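Local coordinates for protein rRNA adenine N-6-methyltransferase (Saccharopolyspora erythraea, PDB 6NVM) that dimethylates a single adenine of 23S rRNA with S-adenosyl-L-methionine as methyl donor, making ribosomes resistant to macrolide, lincosamide and streptogramin B antibiotics, at residues A123-A128 and S147-W152. Sequence-based numbering, arbitrary orientation.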
ATOM      1  N   ALA A 123      12.263  14.505  12.061  1.00 25.94           N
ATOM      2  CA  ALA A 123      11.268  13.846  12.896  1.00 28.44           C
ATOM      3  C   ALA A 123      11.046  12.431  12.393  1.00 26.61           C
ATOM      4  O   ALA A 123      11.387  12.093  11.257  1.00 28.18           O
ATOM      5  CB  ALA A 123       9.936  14.607  12.900  1.00 30.68           C
ATOM      6  N   ASP A 124      10.445  11.625  13.262  1.00 25.86           N
ATOM      7  CA  ASP A 124       9.991  10.280  12.934  1.00 26.66           C
ATOM      8  C   ASP A 124       8.693  10.360  12.135  1.00 28.79           C
ATOM      9  O   ASP A 124       7.669  10.831  12.646  1.00 30.08           O
ATOM     10  CB  ASP A 124       9.793   9.495  14.229  1.00 30.43           C
ATOM     11  CG  ASP A 124       9.399   8.045  14.009  1.00 31.15           C
ATOM     12  OD1 ASP A 124       9.095   7.635  12.869  1.00 28.56           O
ATOM     13  OD2 ASP A 124       9.382   7.311  15.019  1.00 31.84           O
ATOM     14  N   PHE A 125       8.729   9.885  10.887  1.00 27.31           N
ATOM     15  CA  PHE A 125       7.545   9.959  10.039  1.00 25.87           C
ATOM     16  C   PHE A 125       6.354   9.244  10.658  1.00 27.14           C
ATOM     17  O   PHE A 125       5.203   9.627  10.411  1.00 27.26           O
ATOM     18  CB  PHE A 125       7.828   9.359   8.662  1.00 27.23           C
ATOM     19  CG  PHE A 125       6.624   9.355   7.766  1.00 26.02           C
ATOM     20  CD1 PHE A 125       6.220  10.514   7.130  1.00 29.01           C
ATOM     21  CD2 PHE A 125       5.867   8.212   7.604  1.00 29.34           C
ATOM     22  CE1 PHE A 125       5.089  10.530   6.325  1.00 30.17           C
ATOM     23  CE2 PHE A 125       4.739   8.220   6.789  1.00 26.34           C
ATOM     24  CZ  PHE A 125       4.350   9.375   6.160  1.00 28.25           C
ATOM     25  N   LEU A 126       6.601   8.200  11.446  1.00 27.57           N
ATOM     26  CA  LEU A 126       5.500   7.364  11.911  1.00 28.92           C
ATOM     27  C   LEU A 126       4.582   8.086  12.887  1.00 31.59           C
ATOM     28  O   LEU A 126       3.442   7.646  13.077  1.00 33.65           O
ATOM     29  CB  LEU A 126       6.051   6.087  12.540  1.00 31.32           C
ATOM     30  CG  LEU A 126       6.423   4.997  11.532  1.00 31.04           C
ATOM     31  CD1 LEU A 126       7.114   3.828  12.238  1.00 32.16           C
ATOM     32  CD2 LEU A 126       5.189   4.501  10.779  1.00 29.36           C
ATOM     33  N   THR A 127       5.040   9.172  13.506  1.00 29.65           N
ATOM     34  CA  THR A 127       4.203   9.977  14.389  1.00 32.76           C
ATOM     35  C   THR A 127       3.740  11.271  13.732  1.00 35.18           C
ATOM     36  O   THR A 127       3.144  12.118  14.407  1.00 36.66           O
ATOM     37  CB  THR A 127       4.949  10.301  15.687  1.00 34.28           C
ATOM     38  OG1 THR A 127       6.104  11.104  15.398  1.00 32.14           O
ATOM     39  CG2 THR A 127       5.377   9.028  16.396  1.00 38.66           C
ATOM     40  N   ALA A 128       3.998  11.443  12.437  1.00 33.30           N
ATOM     41  CA  ALA A 128       3.554  12.627  11.718  1.00 30.95           C
ATOM     42  C   ALA A 128       2.065  12.535  11.383  1.00 32.93           C
ATOM     43  O   ALA A 128       1.520  11.454  11.160  1.00 31.14           O
ATOM     44  CB  ALA A 128       4.364  12.806  10.435  1.00 33.98           C
ATOM     45  N   SER A 147       4.982  -2.583   7.520  1.00 34.76           N
ATOM     46  CA  SER A 147       3.553  -2.665   7.792  1.00 34.40           C
ATOM     47  C   SER A 147       3.047  -1.406   8.476  1.00 32.76           C
ATOM     48  O   SER A 147       1.910  -0.986   8.240  1.00 31.75           O
ATOM     49  CB  SER A 147       3.236  -3.897   8.640  1.00 42.58           C
ATOM     50  OG  SER A 147       3.206  -5.057   7.833  1.00 52.83           O
ATOM     51  N   ALA A 148       3.870  -0.780   9.315  1.00 33.26           N
ATOM     52  CA  ALA A 148       3.416   0.419  10.011  1.00 30.44           C
ATOM     53  C   ALA A 148       3.245   1.587   9.043  1.00 27.14           C
ATOM     54  O   ALA A 148       2.328   2.403   9.201  1.00 27.82           O
ATOM     55  CB  ALA A 148       4.398   0.773  11.126  1.00 33.04           C
ATOM     56  N   ILE A 149       4.129   1.694   8.047  1.00 30.28           N
ATOM     57  CA  ILE A 149       4.006   2.749   7.047  1.00 27.06           C
ATOM     58  C   ILE A 149       2.758   2.532   6.194  1.00 26.37           C
ATOM     59  O   ILE A 149       2.006   3.473   5.910  1.00 26.68           O
ATOM     60  CB  ILE A 149       5.292   2.808   6.195  1.00 30.65           C
ATOM     61  CG1 ILE A 149       6.471   3.308   7.037  1.00 34.82           C
ATOM     62  CG2 ILE A 149       5.106   3.670   4.954  1.00 28.23           C
ATOM     63  CD1 ILE A 149       6.457   4.802   7.338  1.00 32.14           C
ATOM     64  N   VAL A 150       2.516   1.291   5.773  1.00 27.92           N
ATOM     65  CA  VAL A 150       1.281   0.975   5.053  1.00 27.32           C
ATOM     66  C   VAL A 150       0.062   1.407   5.867  1.00 26.87           C
ATOM     67  O   VAL A 150      -0.859   2.051   5.344  1.00 29.30           O
ATOM     68  CB  VAL A 150       1.240  -0.524   4.704  1.00 32.69           C
ATOM     69  CG1 VAL A 150      -0.117  -0.924   4.129  1.00 34.55           C
ATOM     70  CG2 VAL A 150       2.345  -0.851   3.716  1.00 35.72           C
ATOM     71  N   ASP A 151       0.039   1.074   7.164  1.00 28.48           N
ATOM     72  CA  ASP A 151      -1.084   1.485   8.008  1.00 28.12           C
ATOM     73  C   ASP A 151      -1.202   3.004   8.075  1.00 28.33           C
ATOM     74  O   ASP A 151      -2.312   3.548   8.077  1.00 27.07           O
ATOM     75  CB  ASP A 151      -0.938   0.927   9.424  1.00 27.78           C
ATOM     76  CG  ASP A 151      -1.113  -0.581   9.495  1.00 35.63           C
ATOM     77  OD1 ASP A 151      -1.716  -1.175   8.577  1.00 36.09           O
ATOM     78  OD2 ASP A 151      -0.649  -1.165  10.496  1.00 36.43           O
ATOM     79  N   TRP A 152      -0.070   3.704   8.156  1.00 28.97           N
ATOM     80  CA  TRP A 152      -0.098   5.164   8.137  1.00 28.81           C
ATOM     81  C   TRP A 152      -0.833   5.669   6.901  1.00 26.19           C
ATOM     82  O   TRP A 152      -1.697   6.549   6.986  1.00 26.83           O
ATOM     83  CB  TRP A 152       1.334   5.707   8.182  1.00 29.42           C
ATOM     84  CG  TRP A 152       1.428   7.191   8.393  1.00 27.42           C
ATOM     85  CD1 TRP A 152       1.702   7.833   9.564  1.00 28.78           C
ATOM     86  CD2 TRP A 152       1.256   8.219   7.404  1.00 27.26           C
ATOM     87  NE1 TRP A 152       1.707   9.195   9.368  1.00 29.98           N
ATOM     88  CE2 TRP A 152       1.432   9.455   8.053  1.00 28.75           C
ATOM     89  CE3 TRP A 152       0.961   8.212   6.038  1.00 27.45           C
ATOM     90  CZ2 TRP A 152       1.331  10.670   7.381  1.00 29.18           C
ATOM     91  CZ3 TRP A 152       0.863   9.422   5.374  1.00 28.14           C
ATOM     92  CH2 TRP A 152       1.048  10.631   6.045  1.00 27.73           C
TER
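Trp152 of helix 146-155 meets Phe125 of the short 3-10 turn 125-127, joining helix to loop on one face of the Rossmann-like sheet of a class I methyltransferase. The loop leaves strand 118-121, at the edge of that sheet, and leads to the inner strand 135-140. Phe125 sends its CZ over the centre of the indole, 3.2 Å above the plane. The six-membered rings have centroids 4.3 Å apart and planes inclined at 44°, an oblique pairing. With CG anti to the backbone N (chi1 -170°), the indole of Trp152 reaches from the helix to the loop and turns its pyrrole edge to the backbone there. On the CD2 side of the phenyl, the delta-methyl CD1 of Ile149 lies near the ring plane, 3.5 Å from CD2 of Phe125. The same CD1 also touches CD2 of Leu126 at 3.7 Å, so this methyl touches two consecutive loop side chains. Leu126 completes the apolar seam with that CD2 branch, 3.8 Å from CB of Ala148. From the sheet, Leu75 of strand 73-77 touches both Phe125 and Trp152, while Tyr98 meets the Phe125 ring edge-to-face, tying the pair to the sheet. Asp124, predicted to bind S-adenosyl-L-methionine, starts the turn: its OD1 accepts a hydrogen bond from the backbone N-H of Leu126, N to OD1 2.9 Å, an Asx turn in which the N-H approaches from above the carboxylate plane. The loop therefore probably borders the cofactor pocket: the Phe125 side chain lies about 8 Å from Gly78, another predicted cofactor-binding residue. At the far end of the turn, Trp152 NE1 donates to Ala128 O over 2.9 Å with an N-H...O angle of 156°, the oxygen lying close to the indole plane.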